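Local coordinates for oligopeptide-binding protein AppA (Bacillus subtilis, PDB 1XOC) that binds oligopeptides, tetra- and pentapeptides among them, for uptake by an ABC-type permease that can stand in for the Opp system in sporulation and competence, at residues F278-K281 with K282-Q285; R293-I296 with V297-L301; I376-V379 with V380-L384. All blocks are in the same frame, centred on the assembly; numbering follows the deposited sequence. Where two conformers were deposited one is given.

Interaction 1: F278-K281 with K282-Q285; sequences FKDK and KVRQ
NH1 of Arg284 is held by two carbonyls of the loop that leads into its helix. It donates to Phe278 O at 2.9 Å, with the acceptor lying almost exactly in the guanidinium plane, and makes a second, weak bond to Lys279 O. A water that accepts from NH2 of Arg284 also donates to Lys279 O, closing a small ring at the group's edge. Lys281 CA sits over one face, 3.6 Å from Arg284 NH2. A bend at chi3 (-55°) folds the arginine back along its own helix, which brings its end over the first turn and beside the loop carbonyls. NE and NH2 reach further, to the backbone oxygens of Gln481 and Asp480, so one side chain satisfies acceptors from two separate pieces of chain. With an alanine in place of Arg284, Phe278 O would probably lose its NH1 donor, and the loop its tie to the helix.

Asp280 is the N-cap. Its OD1 accepts from Lys282 N at 3.0 Å, the N-H arriving from above the carboxylate plane, while its backbone O takes Arg284 N at 3.2 Å. With CG anti to the backbone N (chi1 -173°), the carboxylate reaches forward to the first turn of the helix, where its negative charge would suit the helix dipole. Beside it, Asp280 CB rests against Val283 CG2 at 3.9 Å. The next turn is closed by Gln285 N bonding to Lys281 O.

Around this cap, Lys281 forms a salt bridge with Glu479 of helix 463-480 and Lys282 NZ bonds to Met338 O of helix 332-341, while Phe278 and Val283 pack on Phe360 of strand 358-367, joining the start of helix 281-289 to that strand.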
loop_
_atom_site.group_PDB
_atom_site.type_symbol
_atom_site.label_atom_id
_atom_site.label_comp_id
_atom_site.label_asym_id
_atom_site.label_seq_id
_atom_site.Cartn_x
_atom_site.Cartn_y
_atom_site.Cartn_z
ATOM N N PHE A 278 -17.767 -17.147 -3.554
ATOM C CA PHE A 278 -16.729 -17.001 -2.541
ATOM C C PHE A 278 -17.265 -16.700 -1.154
ATOM O O PHE A 278 -16.500 -16.380 -0.280
ATOM C CB PHE A 278 -15.731 -15.915 -2.964
ATOM C CG PHE A 278 -15.150 -16.139 -4.326
ATOM C CD1 PHE A 278 -14.555 -17.347 -4.635
ATOM C CD2 PHE A 278 -15.214 -15.157 -5.307
ATOM C CE1 PHE A 278 -14.053 -17.593 -5.885
ATOM C CE2 PHE A 278 -14.697 -15.387 -6.556
ATOM C CZ PHE A 278 -14.111 -16.611 -6.854
ATOM N N LYS A 279 -18.566 -16.858 -0.940
ATOM C CA LYS A 279 -19.134 -16.586 0.369
ATOM C C LYS A 279 -18.832 -17.669 1.425
ATOM O O LYS A 279 -18.697 -17.359 2.612
ATOM C CB LYS A 279 -20.639 -16.371 0.238
ATOM C CG LYS A 279 -20.995 -15.059 -0.432
ATOM C CD LYS A 279 -22.517 -14.895 -0.550
ATOM C CE LYS A 279 -22.897 -13.589 -1.253
ATOM N NZ LYS A 279 -24.374 -13.471 -1.450
ATOM N N ASP A 280 -18.731 -18.928 0.989
ATOM C CA ASP A 280 -18.517 -20.068 1.888
ATOM C C ASP A 280 -17.044 -20.183 2.249
ATOM O O ASP A 280 -16.191 -20.330 1.371
ATOM C CB ASP A 280 -18.991 -21.362 1.213
ATOM C CG ASP A 280 -18.976 -22.588 2.140
ATOM O OD1 ASP A 280 -18.542 -22.504 3.306
ATOM O OD2 ASP A 280 -19.417 -23.668 1.684
ATOM N N LYS A 281 -16.749 -20.118 3.542
ATOM C CA LYS A 281 -15.391 -20.310 4.047
ATOM C C LYS A 281 -14.754 -21.597 3.521
ATOM O O LYS A 281 -13.573 -21.610 3.187
ATOM C CB LYS A 281 -15.405 -20.366 5.574
ATOM C CG LYS A 281 -14.059 -20.675 6.202
ATOM C CD LYS A 281 -14.129 -20.674 7.726
ATOM C CE LYS A 281 -14.440 -22.043 8.273
ATOM N NZ LYS A 281 -14.500 -22.046 9.757
ATOM N N LYS A 282 -15.524 -22.686 3.481
ATOM C CA LYS A 282 -14.961 -23.975 3.064
ATOM C C LYS A 282 -14.511 -23.957 1.601
ATOM O O LYS A 282 -13.489 -24.562 1.252
ATOM C CB LYS A 282 -15.933 -25.128 3.328
ATOM C CG LYS A 282 -15.203 -26.442 3.469
ATOM C CD LYS A 282 -16.039 -27.503 4.142
ATOM C CE LYS A 282 -16.716 -28.338 3.121
ATOM N NZ LYS A 282 -15.670 -28.884 2.246
ATOM N N VAL A 283 -15.248 -23.232 0.761
ATOM C CA VAL A 283 -14.857 -23.041 -0.639
ATOM C C VAL A 283 -13.539 -22.256 -0.727
ATOM O O VAL A 283 -12.627 -22.668 -1.444
ATOM C CB VAL A 283 -15.991 -22.370 -1.467
ATOM C CG1 VAL A 283 -15.495 -21.857 -2.839
ATOM C CG2 VAL A 283 -17.146 -23.362 -1.643
ATOM N N ARG A 284 -13.439 -21.140 -0.004
ATOM C CA ARG A 284 -12.196 -20.364 0.017
ATOM C C ARG A 284 -11.007 -21.195 0.497
ATOM O O ARG A 284 -9.932 -21.144 -0.094
ATOM C CB ARG A 284 -12.327 -19.097 0.853
ATOM C CG ARG A 284 -13.332 -18.124 0.298
ATOM C CD ARG A 284 -13.210 -16.772 0.936
ATOM N NE ARG A 284 -13.302 -16.835 2.402
ATOM C CZ ARG A 284 -14.435 -16.760 3.098
ATOM N NH1 ARG A 284 -15.605 -16.636 2.486
ATOM N NH2 ARG A 284 -14.404 -16.840 4.418
ATOM N N GLN A 285 -11.215 -22.003 1.534
ATOM C CA GLN A 285 -10.174 -22.917 2.005
ATOM C C GLN A 285 -9.780 -23.935 0.930
ATOM O O GLN A 285 -8.611 -24.287 0.791
ATOM C CB GLN A 285 -10.635 -23.655 3.260
ATOM C CG GLN A 285 -10.799 -22.784 4.503
ATOM C CD GLN A 285 -11.345 -23.552 5.684
ATOM O OE1 GLN A 285 -11.200 -23.122 6.822
ATOM N NE2 GLN A 285 -11.989 -24.693 5.422
HETATM O O HOH W 1 -17.265 -16.450 5.314
#

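Interaction 2: R293-I296 with V297-L301; sequences RESI and VSQVL
Ser298 returns to the turn before it with two donors, its N and its OG, both directed at Glu294 O. The hydrogen bonds of this segment are otherwise the regular i to i+4 set of an alpha helix: Val297 N to Arg293 O, Gln299 N to Ser295 O at 2.7 Å, and Val300 N to Ile296 O at 2.8 Å. In the doubled bond at Glu294 O, the backbone N lies at 2.9 Å and the hydroxyl OG of Ser298 at 3.1 Å. The hydroxyl comes from above the carbonyl plane, 38° out of it, while the amide is tilted less. Chi1 of -64° places OG beside the serine's own N, and this lets both donors reach one oxygen and fixes the rotation of an otherwise exposed hydroxyl.

The van der Waals contacts set methyl groups against carbonyl oxygens. Val297 CG2 lies 3.5 Å from Arg293 O, and Val300 CG2 is equally close to Ile296 O; in both, the branch beside the backbone N is the one that meets the preceding turn's oxygen. Leu301 CD2 approaches the same Ile296 oxygen at 4.0 Å.

The charged side chain of Arg293 finds its partner outside the segment: NH1 bonds to Phe485 O of strand 483-496. At the other end, Leu301 N closes on Val297 O as the helix gives way to loop. A serine hydroxyl bonded back to the carbonyl four residues earlier is a common way for a serine in a helix to satisfy its hydroxyl, here on a short amphipathic helix: Ile296, Val297 and Val300, with Leu301 just after the helix, pack on strand 483-496 and helix 371-385.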
loop_
_atom_site.group_PDB
_atom_site.type_symbol
_atom_site.label_atom_id
_atom_site.label_comp_id
_atom_site.label_asym_id
_atom_site.label_seq_id
_atom_site.Cartn_x
_atom_site.Cartn_y
_atom_site.Cartn_z
ATOM N N ARG A 293 1.259 -23.264 -4.101
ATOM C CA ARG A 293 1.914 -21.974 -3.888
ATOM C C ARG A 293 3.451 -22.060 -3.898
ATOM O O ARG A 293 4.132 -21.135 -4.325
ATOM C CB ARG A 293 1.376 -21.306 -2.618
ATOM C CG ARG A 293 -0.048 -20.765 -2.784
ATOM C CD ARG A 293 -0.578 -20.157 -1.522
ATOM N NE ARG A 293 -0.827 -21.206 -0.567
ATOM C CZ ARG A 293 -0.808 -21.068 0.754
ATOM N NH1 ARG A 293 -0.535 -19.907 1.347
ATOM N NH2 ARG A 293 -1.064 -22.135 1.487
ATOM N N GLU A 294 4.007 -23.192 -3.481
ATOM C CA GLU A 294 5.464 -23.369 -3.560
ATOM C C GLU A 294 5.921 -23.412 -5.019
ATOM O O GLU A 294 6.936 -22.818 -5.390
ATOM C CB GLU A 294 5.888 -24.620 -2.796
ATOM C CG GLU A 294 5.369 -24.636 -1.363
ATOM C CD GLU A 294 6.479 -24.729 -0.362
ATOM O OE1 GLU A 294 6.769 -25.861 0.093
ATOM O OE2 GLU A 294 7.077 -23.662 -0.063
ATOM N N SER A 295 5.164 -24.115 -5.860
ATOM C CA SER A 295 5.469 -24.156 -7.284
ATOM C C SER A 295 5.328 -22.772 -7.927
ATOM O O SER A 295 6.104 -22.407 -8.804
ATOM C CB SER A 295 4.566 -25.173 -7.980
ATOM O OG SER A 295 4.742 -25.137 -9.387
ATOM N N ILE A 296 4.328 -22.006 -7.498
ATOM C CA ILE A 296 4.165 -20.626 -7.980
ATOM C C ILE A 296 5.437 -19.820 -7.724
ATOM O O ILE A 296 5.975 -19.191 -8.633
ATOM C CB ILE A 296 2.920 -19.935 -7.351
ATOM C CG1 ILE A 296 1.662 -20.466 -8.050
ATOM C CG2 ILE A 296 3.031 -18.398 -7.437
ATOM C CD1 ILE A 296 0.371 -20.088 -7.391
ATOM N N VAL A 297 5.920 -19.842 -6.497
ATOM C CA VAL A 297 7.148 -19.143 -6.142
ATOM C C VAL A 297 8.349 -19.669 -6.942
ATOM O O VAL A 297 9.150 -18.882 -7.441
ATOM C CB VAL A 297 7.395 -19.221 -4.627
ATOM C CG1 VAL A 297 8.781 -18.678 -4.239
ATOM C CG2 VAL A 297 6.312 -18.439 -3.893
ATOM N N SER A 298 8.477 -20.990 -7.071
ATOM C CA SER A 298 9.588 -21.578 -7.828
ATOM C C SER A 298 9.542 -21.196 -9.296
ATOM O O SER A 298 10.562 -20.875 -9.905
ATOM C CB SER A 298 9.545 -23.093 -7.736
ATOM O OG SER A 298 9.752 -23.469 -6.407
ATOM N N GLN A 299 8.341 -21.221 -9.851
ATOM C CA GLN A 299 8.103 -21.075 -11.274
ATOM C C GLN A 299 8.180 -19.601 -11.619
ATOM O O GLN A 299 9.062 -19.183 -12.364
ATOM C CB GLN A 299 6.715 -21.670 -11.589
ATOM C CG GLN A 299 6.312 -21.838 -13.035
ATOM C CD GLN A 299 4.959 -22.553 -13.168
ATOM O OE1 GLN A 299 4.435 -23.139 -12.204
ATOM N NE2 GLN A 299 4.397 -22.506 -14.356
ATOM N N VAL A 300 7.325 -18.803 -11.001
ATOM C CA VAL A 300 7.141 -17.427 -11.385
ATOM C C VAL A 300 8.192 -16.454 -10.813
ATOM O O VAL A 300 8.524 -15.459 -11.466
ATOM C CB VAL A 300 5.725 -16.957 -11.030
ATOM C CG1 VAL A 300 5.492 -15.604 -11.567
ATOM C CG2 VAL A 300 4.686 -17.928 -11.607
ATOM N N LEU A 301 8.688 -16.716 -9.597
ATOM C CA LEU A 301 9.676 -15.842 -8.927
ATOM C C LEU A 301 11.107 -16.428 -8.990
ATOM O O LEU A 301 12.048 -15.862 -8.423
ATOM C CB LEU A 301 9.321 -15.612 -7.433
ATOM C CG LEU A 301 8.095 -14.809 -6.986
ATOM C CD1 LEU A 301 8.061 -13.497 -7.708
ATOM C CD2 LEU A 301 6.807 -15.542 -7.187
#

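Interaction 3: I376-V379 with V380-L384; sequences IAVV and VQEQL
Val379, Val380 and Val378 carry most of this contact, three consecutive beta-branched residues on successive sides of one helix. Val379 runs alongside Gln383, the residue one turn on, the two side chains pointing the same way; Gln383 N is bonded to Val379 O at 2.9 Å. Val380 reaches back instead. Its CG2, beside its own backbone N because CG1 takes the anti place (chi1 174°), lies 3.2 Å from Ile376 O and meets Ile376 CG2 at 4.0 Å, an apolar pair whose side chains cross at a slant. Val380 N donates to Ile376 O nearly straight, with an N-H...O angle of 169°.

Val378 faces outward and is paired with Glu382, which runs parallel to it. Val378 CG1 touches the carboxylate at OE2, 3.9 Å away, so a methyl group lies against the side of an exposed acid, and Glu382 N bonds to Val378 O.

Val380, with Ala377, packs on Leu364 of strand 358-367, whereas Val379 packs on Ile296 and Gln299 of helix 293-300. This is the helix of a beta-alpha-beta unit, strand 358-367, helix 371-385, strand 390-396, with its two strands parallel neighbours in the sheet.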
loop_
_atom_site.group_PDB
_atom_site.type_symbol
_atom_site.label_atom_id
_atom_site.label_comp_id
_atom_site.label_asym_id
_atom_site.label_seq_id
_atom_site.Cartn_x
_atom_site.Cartn_y
_atom_site.Cartn_z
ATOM N N ILE A 376 1.118 -15.356 -12.514
ATOM C CA ILE A 376 0.383 -16.026 -11.454
ATOM C C ILE A 376 -1.054 -16.258 -11.848
ATOM O O ILE A 376 -1.609 -17.316 -11.548
ATOM C CB ILE A 376 0.430 -15.222 -10.168
ATOM C CG1 ILE A 376 1.837 -15.241 -9.599
ATOM C CG2 ILE A 376 -0.573 -15.789 -9.135
ATOM C CD1 ILE A 376 2.023 -14.306 -8.438
ATOM N N ALA A 377 -1.676 -15.279 -12.509
ATOM C CA ALA A 377 -3.079 -15.423 -12.920
ATOM C C ALA A 377 -3.302 -16.588 -13.883
ATOM O O ALA A 377 -4.297 -17.338 -13.812
ATOM C CB ALA A 377 -3.610 -14.146 -13.493
ATOM N N VAL A 378 -2.348 -16.768 -14.778
ATOM C CA VAL A 378 -2.394 -17.880 -15.743
ATOM C C VAL A 378 -2.163 -19.212 -15.012
ATOM O O VAL A 378 -2.842 -20.193 -15.257
ATOM C CB VAL A 378 -1.362 -17.669 -16.854
ATOM C CG1 VAL A 378 -1.313 -18.851 -17.747
ATOM C CG2 VAL A 378 -1.698 -16.373 -17.637
ATOM N N VAL A 379 -1.259 -19.229 -14.044
ATOM C CA VAL A 379 -1.002 -20.449 -13.285
ATOM C C VAL A 379 -2.219 -20.852 -12.430
ATOM O O VAL A 379 -2.585 -22.027 -12.358
ATOM C CB VAL A 379 0.260 -20.304 -12.401
ATOM C CG1 VAL A 379 0.394 -21.508 -11.472
ATOM C CG2 VAL A 379 1.532 -20.173 -13.245
ATOM N N VAL A 380 -2.850 -19.877 -11.801
ATOM C CA VAL A 380 -4.090 -20.115 -11.070
ATOM C C VAL A 380 -5.172 -20.658 -12.013
ATOM O O VAL A 380 -5.887 -21.618 -11.683
ATOM C CB VAL A 380 -4.569 -18.841 -10.330
ATOM C CG1 VAL A 380 -5.943 -19.063 -9.698
ATOM C CG2 VAL A 380 -3.543 -18.423 -9.268
ATOM N N GLN A 381 -5.313 -20.068 -13.195
ATOM C CA GLN A 381 -6.279 -20.601 -14.175
ATOM C C GLN A 381 -6.021 -22.049 -14.482
ATOM O O GLN A 381 -6.957 -22.840 -14.582
ATOM C CB GLN A 381 -6.216 -19.774 -15.444
ATOM C CG GLN A 381 -7.008 -20.248 -16.601
ATOM C CD GLN A 381 -6.709 -19.380 -17.785
ATOM O OE1 GLN A 381 -5.584 -19.385 -18.307
ATOM N NE2 GLN A 381 -7.711 -18.602 -18.214
ATOM N N GLU A 382 -4.755 -22.409 -14.662
ATOM C CA GLU A 382 -4.419 -23.785 -15.022
ATOM C C GLU A 382 -4.645 -24.749 -13.854
ATOM O O GLU A 382 -5.205 -25.828 -14.052
ATOM C CB GLU A 382 -2.988 -23.875 -15.588
ATOM C CG GLU A 382 -2.885 -23.195 -16.977
ATOM C CD GLU A 382 -1.444 -22.986 -17.531
ATOM O OE1 GLU A 382 -0.456 -23.179 -16.768
ATOM O OE2 GLU A 382 -1.306 -22.604 -18.735
ATOM N N GLN A 383 -4.205 -24.364 -12.655
ATOM C CA GLN A 383 -4.336 -25.215 -11.470
ATOM C C GLN A 383 -5.795 -25.419 -11.056
ATOM O O GLN A 383 -6.184 -26.530 -10.693
ATOM C CB GLN A 383 -3.467 -24.704 -10.298
ATOM C CG GLN A 383 -1.958 -24.856 -10.573
ATOM C CD GLN A 383 -1.059 -24.388 -9.450
ATOM O OE1 GLN A 383 0.185 -24.342 -9.579
ATOM N NE2 GLN A 383 -1.652 -24.003 -8.372
ATOM N N LEU A 384 -6.613 -24.375 -11.129
ATOM C CA LEU A 384 -8.024 -24.524 -10.782
ATOM C C LEU A 384 -8.820 -25.275 -11.843
ATOM O O LEU A 384 -9.832 -25.920 -11.520
ATOM C CB LEU A 384 -8.657 -23.162 -10.482
ATOM C CG LEU A 384 -8.079 -22.453 -9.250
ATOM C CD1 LEU A 384 -8.802 -21.150 -8.990
ATOM C CD2 LEU A 384 -8.152 -23.334 -8.006
#

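Along the chain the three contacts come in series: interaction 1 at the start of helix 281-289, interaction 2 on the next helix, 293-300, and interaction 3 on helix 371-385. Interactions 2 and 3 touch, their centres about 12 Å apart, through Ile296 CG1 on Val379 CG1 at 3.8 Å and Val300 CG1 on Ile376 CG1 at 4.2 Å. Interaction 1 stands apart, its centre about 23 Å from that of interaction 2 and about 18 Å from that of interaction 3. Strand 358-367 ties the first and third together, since each packs on it, and strand 483-496 backs the second and third. All three helices thus pack on strands of one mixed sheet of this peptide-binding protein.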